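Local coordinates for putative uncharacterized protein (Burkholderia ambifaria, PDB 3W20), which probably oxidises N-substituted L-amino acids as a 2-oxoglutarate-dependent dioxygenase of the double-stranded beta-helix fold, and binds zinc in this crystal, at residues His28-Ala32 with Asp33-Ala37; Phe97-Ala100 with Cys101-Asp105; Pro154-Asp158 with Val159-Arg163; Gln185-Asp188 with Asn189-Met193. All coordinates share one frame; numbering follows the deposited sequence.

Contacts 1 to 4 follow one another along the chain without overlap, and each is a local turn or helical stretch. Contact 1 ends helix 23-31 and leads into strand 37-41 of the large mixed sheet. Contact 2 lies on helix 87-107, across the chain's centre from contact 1, with centres about 31 Å apart, and holds Cys-101, disulfide-bonded to Cys-101 of the second subunit. Contact 3, in the long loop between strands 139-143 and 178-185, supplies two of the three zinc ligands. Contact 4 joins strand 178-185 to strand 193-196, about 7 Å from contact 3 between nearest atoms. Contact 3 is part of the metal site and contact 4 lies beside the 2-oxoglutarate-binding Arg-255, whereas contact 2 serves the dimer.

Contact 1: His28-Ala32 with Asp33-Ala37; sequences HALDA and DEADA
With CG of Leu-30 set opposite the carbonyl carbon (chi1 -72°), the isobutyl group brings its CD2 methyl against the outgoing chain, and CG of Glu-34, placed the same way (chi1 -76°) with an extended chain beyond it, runs alongside the last helical turn. Leu-30 CD2 thereby comes 4.0 Å from Ala-35 CB and 3.4 Å from Ala-35 O, a methyl laid against the peptide that leaves the turn. Glu-34 spreads its carboxylate beside two alanines: Glu-34 OE2 is 3.6 Å from Ala-32 CB, while OE1 lies 3.9 Å from Ala-29 CB. Two backbone bonds fasten the turn, Glu-34 N to Ala-29 O at 2.9 Å and Asp-33 N to Leu-30 O at 2.9 Å. Ala-35 N is buried here without a hydrogen-bond partner. The carboxylate of Asp-33 points elsewhere, OD1 pairing with Arg-11 and Gln-241; Arg-11 also holds Asp-36. Further along, Asp-36 and Ala-37 both face Met-10 in a classic beta bulge, while Leu-30 packs on Leu-239 of strand 236-241. Asp-33 has a positive phi (57°), and together with the two bonds back into the last turn this makes a Schellman motif, closing helix 23-31 before strand 37-41.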
loop_
_atom_site.group_PDB
_atom_site.type_symbol
_atom_site.label_atom_id
_atom_site.label_comp_id
_atom_site.label_asym_id
_atom_site.label_seq_id
_atom_site.Cartn_x
_atom_site.Cartn_y
_atom_site.Cartn_z
ATOM N N HIS A 28 -12.736 27.463 -6.489
ATOM C CA HIS A 28 -13.832 27.893 -5.542
ATOM C C HIS A 28 -15.212 27.911 -6.185
ATOM O O HIS A 28 -16.240 27.588 -5.497
ATOM C CB HIS A 28 -13.488 29.287 -4.969
ATOM C CG HIS A 28 -14.553 29.871 -4.058
ATOM N ND1 HIS A 28 -15.677 30.478 -4.528
ATOM C CD2 HIS A 28 -14.632 29.936 -2.661
ATOM C CE1 HIS A 28 -16.449 30.863 -3.489
ATOM N NE2 HIS A 28 -15.790 30.580 -2.352
ATOM N N ALA A 29 -15.310 28.366 -7.450
ATOM C CA ALA A 29 -16.613 28.419 -8.086
ATOM C C ALA A 29 -17.130 27.008 -8.236
ATOM O O ALA A 29 -18.313 26.770 -8.029
ATOM C CB ALA A 29 -16.597 29.200 -9.427
ATOM N N LEU A 30 -16.244 26.067 -8.588
ATOM C CA LEU A 30 -16.731 24.694 -8.760
ATOM C C LEU A 30 -17.184 24.133 -7.403
ATOM O O LEU A 30 -18.191 23.412 -7.294
ATOM C CB LEU A 30 -15.657 23.820 -9.392
ATOM C CG LEU A 30 -15.501 24.201 -10.884
ATOM C CD1 LEU A 30 -14.104 23.803 -11.363
ATOM C CD2 LEU A 30 -16.523 23.406 -11.646
ATOM N N ASP A 31 -16.389 24.430 -6.379
ATOM C CA ASP A 31 -16.650 23.785 -5.064
ATOM C C ASP A 31 -17.930 24.400 -4.510
ATOM O O ASP A 31 -18.598 23.775 -3.691
ATOM C CB ASP A 31 -15.486 24.135 -4.173
ATOM C CG ASP A 31 -15.470 23.363 -2.882
ATOM O OD1 ASP A 31 -15.619 22.155 -2.838
ATOM O OD2 ASP A 31 -15.393 24.060 -1.854
ATOM N N ALA A 32 -18.221 25.643 -4.911
ATOM C CA ALA A 32 -19.482 26.278 -4.527
ATOM C C ALA A 32 -20.681 25.817 -5.349
ATOM O O ALA A 32 -21.807 26.340 -5.203
ATOM C CB ALA A 32 -19.342 27.811 -4.626
ATOM N N ASP A 33 -20.506 24.870 -6.231
ATOM C CA ASP A 33 -21.546 24.498 -7.149
ATOM C C ASP A 33 -22.051 25.661 -7.996
ATOM O O ASP A 33 -23.248 25.743 -8.310
ATOM C CB ASP A 33 -22.713 23.697 -6.467
ATOM C CG ASP A 33 -23.544 22.908 -7.425
ATOM O OD1 ASP A 33 -23.103 22.490 -8.544
ATOM O OD2 ASP A 33 -24.759 22.712 -7.109
ATOM N N GLU A 34 -21.157 26.545 -8.406
ATOM C CA GLU A 34 -21.524 27.708 -9.264
ATOM C C GLU A 34 -21.161 27.451 -10.758
ATOM O O GLU A 34 -21.430 28.278 -11.627
ATOM C CB GLU A 34 -20.790 28.958 -8.790
ATOM C CG GLU A 34 -21.436 29.538 -7.501
ATOM C CD GLU A 34 -20.513 30.500 -6.761
ATOM O OE1 GLU A 34 -19.450 30.834 -7.327
ATOM O OE2 GLU A 34 -20.851 30.928 -5.618
ATOM N N ALA A 35 -20.515 26.338 -11.023
ATOM C CA ALA A 35 -20.195 25.960 -12.410
ATOM C C ALA A 35 -20.152 24.425 -12.487
ATOM O O ALA A 35 -19.889 23.755 -11.483
ATOM C CB ALA A 35 -18.846 26.519 -12.787
ATOM N N ASP A 36 -20.421 23.859 -13.673
ATOM C CA ASP A 36 -20.224 22.455 -13.830
ATOM C C ASP A 36 -18.827 22.135 -14.411
ATOM O O ASP A 36 -18.250 21.111 -14.115
ATOM C CB ASP A 36 -21.370 21.940 -14.686
ATOM C CG ASP A 36 -22.708 22.240 -14.054
ATOM O OD1 ASP A 36 -22.884 21.800 -12.910
ATOM O OD2 ASP A 36 -23.502 23.049 -14.599
ATOM N N ALA A 37 -18.335 22.981 -15.284
ATOM C CA ALA A 37 -16.983 22.866 -15.826
ATOM C C ALA A 37 -16.409 24.216 -16.107
ATOM O O ALA A 37 -17.130 25.193 -16.372
ATOM C CB ALA A 37 -16.958 22.009 -17.105
#

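Contact 2: Phe97-Ala100 with Cys101-Asp105; sequences FGIA and CRVND
Ala-100 O receives Asn-104 N at 2.8 Å and also a weak bond from Val-103 N at 3.3 Å. Ile-99 O is shared in the same fashion: Val-103 N approaches it at 3.1 Å, and Arg-102 N adds a weak bond. The side chains follow this helical spacing. Ile-99 CG2 meets Val-103 CG1 at 3.9 Å, the two branched chains slanting across each other. Ile-99 carries CG1 opposite the carbonyl carbon (chi1 -73°), which puts CG2 opposite the backbone N and on the Val-103 side. Both segments are part of helix 87-107, which borders the second subunit: Cys-101 SG is joined to Cys-101 of the second subunit in an interchain disulfide, and Arg-102 NH1 makes a salt bridge with Asp-105 of the second subunit. Asn-104 lies over the preceding turn, with Asn-104 CB 3.2 Å from Ala-100 O and ND2 4.2 Å from Ala-100 CB. Its amide is held at both ends, ND2 by Phe-135 O and Glu-134, OD1 by Leu-137 N, which should fix its rotation. Arg-102 rests its CB 3.4 Å from Ile-99 O before its chain bends at chi2 (-62°) on its way to that intersubunit salt bridge.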
loop_
_atom_site.group_PDB
_atom_site.type_symbol
_atom_site.label_atom_id
_atom_site.label_comp_id
_atom_site.label_asym_id
_atom_site.label_seq_id
_atom_site.Cartn_x
_atom_site.Cartn_y
_atom_site.Cartn_z
ATOM N N PHE A 97 -0.553 1.724 -3.099
ATOM C CA PHE A 97 0.078 2.571 -2.059
ATOM C C PHE A 97 1.574 2.411 -2.016
ATOM O O PHE A 97 2.262 3.386 -1.733
ATOM C CB PHE A 97 -0.582 2.335 -0.702
ATOM C CG PHE A 97 -1.943 2.968 -0.675
ATOM C CD1 PHE A 97 -2.088 4.353 -0.558
ATOM C CD2 PHE A 97 -3.066 2.161 -0.840
ATOM C CE1 PHE A 97 -3.373 4.923 -0.591
ATOM C CE2 PHE A 97 -4.344 2.712 -0.897
ATOM C CZ PHE A 97 -4.469 4.098 -0.737
ATOM N N GLY A 98 2.055 1.245 -2.399
ATOM C CA GLY A 98 3.528 0.988 -2.452
ATOM C C GLY A 98 4.130 1.829 -3.577
ATOM O O GLY A 98 5.210 2.452 -3.446
ATOM N N ILE A 99 3.428 1.921 -4.677
ATOM C CA ILE A 99 3.932 2.696 -5.838
ATOM C C ILE A 99 3.881 4.184 -5.542
ATOM O O ILE A 99 4.820 4.917 -5.852
ATOM C CB ILE A 99 3.149 2.391 -7.124
ATOM C CG1 ILE A 99 3.541 0.993 -7.623
ATOM C CG2 ILE A 99 3.460 3.354 -8.272
ATOM C CD1 ILE A 99 2.629 0.531 -8.733
ATOM N N ALA A 100 2.803 4.631 -4.914
ATOM C CA ALA A 100 2.588 6.082 -4.811
ATOM C C ALA A 100 3.792 6.698 -4.073
ATOM O O ALA A 100 4.268 7.792 -4.352
ATOM C CB ALA A 100 1.350 6.366 -4.002
ATOM N N CYS A 101 4.258 5.967 -3.065
ATOM C CA CYS A 101 5.345 6.462 -2.321
ATOM C C CYS A 101 6.644 6.590 -3.160
ATOM O O CYS A 101 7.355 7.554 -2.967
ATOM C CB CYS A 101 5.434 5.716 -0.995
ATOM S SG CYS A 101 7.123 5.409 -0.421
ATOM N N ARG A 102 6.883 5.692 -4.126
ATOM C CA ARG A 102 8.077 5.739 -5.001
ATOM C C ARG A 102 7.958 6.959 -5.908
ATOM O O ARG A 102 8.909 7.647 -6.183
ATOM C CB ARG A 102 8.213 4.478 -5.879
ATOM C CG ARG A 102 8.666 3.209 -5.144
ATOM C CD ARG A 102 10.058 3.375 -4.541
ATOM N NE ARG A 102 10.332 2.517 -3.371
ATOM C CZ ARG A 102 11.456 2.572 -2.652
ATOM N NH1 ARG A 102 12.411 3.440 -3.008
ATOM N NH2 ARG A 102 11.639 1.770 -1.581
ATOM N N VAL A 103 6.765 7.246 -6.378
ATOM C CA VAL A 103 6.682 8.193 -7.481
ATOM C C VAL A 103 6.264 9.611 -7.034
ATOM O O VAL A 103 6.544 10.599 -7.759
ATOM C CB VAL A 103 5.757 7.725 -8.608
ATOM C CG1 VAL A 103 5.954 6.265 -9.006
ATOM C CG2 VAL A 103 4.325 7.908 -8.211
ATOM N N ASN A 104 5.656 9.755 -5.870
ATOM C CA ASN A 104 5.126 11.081 -5.465
ATOM C C ASN A 104 6.240 12.105 -5.166
ATOM O O ASN A 104 6.002 13.279 -5.324
ATOM C CB ASN A 104 4.249 11.008 -4.238
ATOM C CG ASN A 104 2.803 10.640 -4.578
ATOM O OD1 ASN A 104 2.428 10.553 -5.735
ATOM N ND2 ASN A 104 2.025 10.460 -3.574
ATOM N N ASP A 105 7.441 11.632 -4.800
ATOM C CA ASP A 105 8.552 12.539 -4.510
ATOM C C ASP A 105 8.904 13.374 -5.727
ATOM O O ASP A 105 9.064 14.616 -5.636
ATOM C CB ASP A 105 9.748 11.768 -3.945
ATOM C CG ASP A 105 9.573 11.417 -2.444
ATOM O OD1 ASP A 105 8.692 11.985 -1.764
ATOM O OD2 ASP A 105 10.326 10.554 -1.940
#

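Contact 3: Pro154-Asp158 with Val159-Arg163; sequences PHCDD and VSYGR. With ZN (zinc ion), chain C.
A type I beta turn from Asp-158 to Tyr-161 follows directly on the His-X-Asp part of the metal site, so that adjoining residues serve the zinc and the turn. Tyr-161 N closes the turn on Asp-158 O at 2.9 Å. Inside it, Asp-158 OD1 is gripped twice by Ser-160: the backbone N of Ser-160 comes at 2.8 Å to the anti lone pair, an Asx turn inside the beta turn, and Ser-160 OG donates at 2.7 Å from above the carboxylate plane. The placement of CG opposite the backbone N (chi1 177°) carries the Asp-158 side chain forward across the Tyr-161 ring. There Asp-158 CB sits over the centre of the Tyr-161 ring, 3.5 Å from the centroid in a CH-pi contact, and the carboxylate lies almost parallel to the ring, their planes 10° apart. Asp-158 OD2 is 3.3 Å from Tyr-161 CE1 and has partners of its own in Ser-173 and Lys-243; Lys-243 probably favours the charged carboxylate. Cys-156 SG reaches the same ring obliquely, 3.9 Å from Tyr-161 CE2, in a sulfur-aromatic contact, while Tyr-161 OH bonds to Pro-200 O.

The zinc ion is bound by His-155 NE2 at 2.3 Å and by Asp-157 OD2 at 1.9 Å, and His-246 completes the two-histidine, one-carboxylate triad familiar from 2-oxoglutarate dioxygenases of the double-stranded beta-helix fold, the zinc probably standing where these enzymes hold iron(II). Asp-157 OD1 lies in the plane of the His-155 ring, at its edge. Ser-242 OG bonds to the backbone O of the ligand Asp-157.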
loop_
_atom_site.group_PDB
_atom_site.type_symbol
_atom_site.label_atom_id
_atom_site.label_comp_id
_atom_site.label_asym_id
_atom_site.label_seq_id
_atom_site.Cartn_x
_atom_site.Cartn_y
_atom_site.Cartn_z
ATOM N N PRO A 154 -18.515 5.867 -20.819
ATOM C CA PRO A 154 -19.029 6.916 -19.924
ATOM C C PRO A 154 -18.912 6.438 -18.493
ATOM O O PRO A 154 -19.226 5.304 -18.205
ATOM C CB PRO A 154 -20.518 7.039 -20.311
ATOM C CG PRO A 154 -20.633 6.391 -21.650
ATOM C CD PRO A 154 -19.635 5.256 -21.560
ATOM N N HIS A 155 -18.403 7.289 -17.616
ATOM C CA HIS A 155 -18.192 6.887 -16.246
ATOM C C HIS A 155 -18.266 8.169 -15.437
ATOM O O HIS A 155 -18.446 9.274 -15.990
ATOM C CB HIS A 155 -16.818 6.249 -16.073
ATOM C CG HIS A 155 -15.731 7.228 -16.203
ATOM N ND1 HIS A 155 -15.457 7.830 -17.358
ATOM C CD2 HIS A 155 -14.912 7.811 -15.244
ATOM C CE1 HIS A 155 -14.468 8.711 -17.181
ATOM N NE2 HIS A 155 -14.175 8.734 -15.871
ATOM N N CYS A 156 -18.155 8.029 -14.115
ATOM C CA CYS A 156 -17.985 9.173 -13.242
ATOM C C CYS A 156 -16.916 8.774 -12.246
ATOM O O CYS A 156 -16.559 7.552 -12.133
ATOM C CB CYS A 156 -19.292 9.626 -12.583
ATOM S SG CYS A 156 -19.960 8.389 -11.477
ATOM N N ASP A 157 -16.312 9.768 -11.655
ATOM C CA ASP A 157 -15.279 9.544 -10.699
ATOM C C ASP A 157 -15.711 10.042 -9.326
ATOM O O ASP A 157 -16.080 11.215 -9.147
ATOM C CB ASP A 157 -13.976 10.218 -11.104
ATOM C CG ASP A 157 -13.577 10.014 -12.613
ATOM O OD1 ASP A 157 -12.953 9.023 -12.945
ATOM O OD2 ASP A 157 -13.741 10.934 -13.427
ATOM N N ASP A 158 -15.698 9.134 -8.358
ATOM C CA ASP A 158 -16.082 9.466 -7.003
ATOM C C ASP A 158 -15.259 8.501 -6.133
ATOM O O ASP A 158 -15.288 7.247 -6.362
ATOM C CB ASP A 158 -17.602 9.180 -6.813
ATOM C CG ASP A 158 -18.078 9.433 -5.385
ATOM O OD1 ASP A 158 -17.371 9.086 -4.413
ATOM O OD2 ASP A 158 -19.204 9.980 -5.203
ATOM N N VAL A 159 -14.496 9.094 -5.197
ATOM C CA VAL A 159 -13.495 8.403 -4.397
ATOM C C VAL A 159 -14.154 7.230 -3.607
ATOM O O VAL A 159 -13.475 6.234 -3.289
ATOM C CB VAL A 159 -12.750 9.407 -3.470
ATOM C CG1 VAL A 159 -13.601 9.819 -2.293
ATOM C CG2 VAL A 159 -11.473 8.766 -2.944
ATOM N N SER A 160 -15.437 7.367 -3.332
ATOM C CA SER A 160 -16.181 6.301 -2.659
ATOM C C SER A 160 -16.703 5.145 -3.444
ATOM O O SER A 160 -17.164 4.124 -2.824
ATOM C CB SER A 160 -17.301 6.903 -1.803
ATOM O OG SER A 160 -18.389 7.333 -2.585
ATOM N N TYR A 161 -16.599 5.226 -4.757
ATOM C CA TYR A 161 -17.216 4.234 -5.612
ATOM C C TYR A 161 -16.378 2.955 -5.867
ATOM O O TYR A 161 -16.141 2.578 -6.977
ATOM C CB TYR A 161 -17.662 4.860 -6.926
ATOM C CG TYR A 161 -18.864 5.758 -6.838
ATOM C CD1 TYR A 161 -19.414 6.131 -5.612
ATOM C CD2 TYR A 161 -19.485 6.185 -7.968
ATOM C CE1 TYR A 161 -20.498 6.960 -5.537
ATOM C CE2 TYR A 161 -20.585 6.999 -7.924
ATOM C CZ TYR A 161 -21.104 7.383 -6.713
ATOM O OH TYR A 161 -22.182 8.183 -6.733
ATOM N N GLY A 162 -15.989 2.294 -4.805
ATOM C CA GLY A 162 -15.412 0.926 -4.938
ATOM C C GLY A 162 -16.480 -0.064 -5.382
ATOM O O GLY A 162 -17.658 -0.024 -4.917
ATOM N N ARG A 163 -16.092 -0.960 -6.265
ATOM C CA ARG A 163 -17.030 -2.021 -6.627
ATOM C C ARG A 163 -17.350 -2.928 -5.459
ATOM O O ARG A 163 -18.465 -3.434 -5.352
ATOM C CB ARG A 163 -16.479 -2.813 -7.800
ATOM C CG ARG A 163 -17.397 -3.912 -8.273
ATOM C CD ARG A 163 -16.799 -4.442 -9.573
ATOM N NE ARG A 163 -17.042 -3.582 -10.721
ATOM C CZ ARG A 163 -16.225 -3.442 -11.777
ATOM N NH1 ARG A 163 -15.084 -4.131 -11.931
ATOM N NH2 ARG A 163 -16.609 -2.661 -12.762
HETATM ZN ZN ZN C . -13.377 10.822 -15.318
#

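Contact 4: Gln185-Asp188 with Asn189-Met193; sequences QGAD and NDAGM
Ala-187 and Asp-190 are joined by a backbone hydrogen bond, Asp-190 N to Ala-187 O at 2.8 Å, the donor lying well above the carbonyl plane; it closes a type I beta turn with Asp-188 and Asn-189 at its corners. A second polar link goes through a water, which accepts from Ala-187 N at 2.8 Å and donates to Ala-191 O at 2.8 Å, thereby tying the first residue of the turn to the one just after it. The amide of Asn-189 is held from outside the turn at both of its polar atoms, ND2 by Arg-250 O and OD1 by Thr-252 N. Among the apolar contacts, Ala-187 CB meets Ala-191 CB at 4.0 Å, methyl to methyl, across the mouth of the turn. Close van der Waals packing involves Asn-189 as well: its CG sits between the backbone N and the carbonyl carbon (chi1 68°), which folds the amide back so that Asn-189 OD1 lies 3.3 Å from Ala-187 CB. The side chains of Ala-187 and Arg-255 are about 4 Å apart; Arg-255 binds 2-oxoglutarate, which is absent here. The turn connects strand 178-185 of the mixed sheet to strand 193-196 of the three-stranded sheet, packed against the loop that follows strand 246-248 and leads to strand 255-265.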
loop_
_atom_site.group_PDB
_atom_site.type_symbol
_atom_site.label_atom_id
_atom_site.label_comp_id
_atom_site.label_asym_id
_atom_site.label_seq_id
_atom_site.Cartn_x
_atom_site.Cartn_y
_atom_site.Cartn_z
ATOM N N GLN A 185 -1.308 17.256 -26.017
ATOM C CA GLN A 185 -1.448 16.946 -27.468
ATOM C C GLN A 185 -2.863 16.552 -27.814
ATOM O O GLN A 185 -3.413 15.615 -27.219
ATOM C CB GLN A 185 -0.472 15.786 -27.819
ATOM C CG GLN A 185 -0.571 15.275 -29.256
ATOM C CD GLN A 185 0.507 14.260 -29.606
ATOM O OE1 GLN A 185 1.109 13.627 -28.752
ATOM N NE2 GLN A 185 0.747 14.111 -30.892
ATOM N N GLY A 186 -3.455 17.212 -28.819
ATOM C CA GLY A 186 -4.866 16.916 -29.147
ATOM C C GLY A 186 -4.895 15.925 -30.283
ATOM O O GLY A 186 -3.934 15.864 -31.059
ATOM N N ALA A 187 -5.970 15.136 -30.372
ATOM C CA ALA A 187 -6.153 14.150 -31.439
ATOM C C ALA A 187 -6.448 14.899 -32.746
ATOM O O ALA A 187 -6.962 16.054 -32.732
ATOM C CB ALA A 187 -7.314 13.190 -31.080
ATOM N N ASP A 188 -6.140 14.240 -33.872
ATOM C CA ASP A 188 -6.367 14.810 -35.226
ATOM C C ASP A 188 -7.820 15.252 -35.427
ATOM O O ASP A 188 -8.094 16.342 -35.961
ATOM C CB ASP A 188 -5.948 13.829 -36.345
ATOM C CG ASP A 188 -4.418 13.790 -36.574
ATOM O OD1 ASP A 188 -3.744 14.807 -36.292
ATOM O OD2 ASP A 188 -3.897 12.739 -37.040
ATOM N N ASN A 189 -8.740 14.399 -34.970
ATOM C CA ASN A 189 -10.174 14.693 -35.049
ATOM C C ASN A 189 -10.691 15.593 -33.936
ATOM O O ASN A 189 -11.918 15.738 -33.797
ATOM C CB ASN A 189 -10.980 13.406 -35.048
ATOM C CG ASN A 189 -10.915 12.665 -33.700
ATOM O OD1 ASN A 189 -9.935 12.777 -32.966
ATOM N ND2 ASN A 189 -11.972 11.915 -33.379
ATOM N N ASP A 190 -9.777 16.162 -33.128
ATOM C CA ASP A 190 -10.147 17.084 -32.084
ATOM C C ASP A 190 -11.040 16.449 -30.971
ATOM O O ASP A 190 -11.933 17.145 -30.411
ATOM C CB ASP A 190 -10.816 18.327 -32.692
ATOM C CG ASP A 190 -10.792 19.534 -31.750
ATOM O OD1 ASP A 190 -10.026 19.520 -30.772
ATOM O OD2 ASP A 190 -11.558 20.500 -31.994
ATOM N N ALA A 191 -10.765 15.180 -30.634
ATOM C CA ALA A 191 -11.555 14.428 -29.628
ATOM C C ALA A 191 -11.675 15.187 -28.333
ATOM O O ALA A 191 -10.659 15.646 -27.761
ATOM C CB ALA A 191 -10.931 13.085 -29.333
ATOM N N GLY A 192 -12.890 15.284 -27.811
ATOM C CA GLY A 192 -12.995 16.057 -26.575
ATOM C C GLY A 192 -13.788 15.247 -25.576
ATOM O O GLY A 192 -13.637 14.066 -25.522
HETATM N N MSE A 193 -14.610 15.928 -24.773
HETATM C CA MSE A 193 -15.301 15.325 -23.609
HETATM C C MSE A 193 -16.748 15.695 -23.652
HETATM O O MSE A 193 -17.077 16.883 -23.898
HETATM C CB MSE A 193 -14.651 15.839 -22.295
HETATM C CG MSE A 193 -15.293 15.072 -21.154
HETATM SE SE MSE A 193 -14.343 15.806 -19.531
HETATM C CE MSE A 193 -15.830 16.183 -18.467
HETATM O O HOH W 1 -8.025 15.941 -28.654
#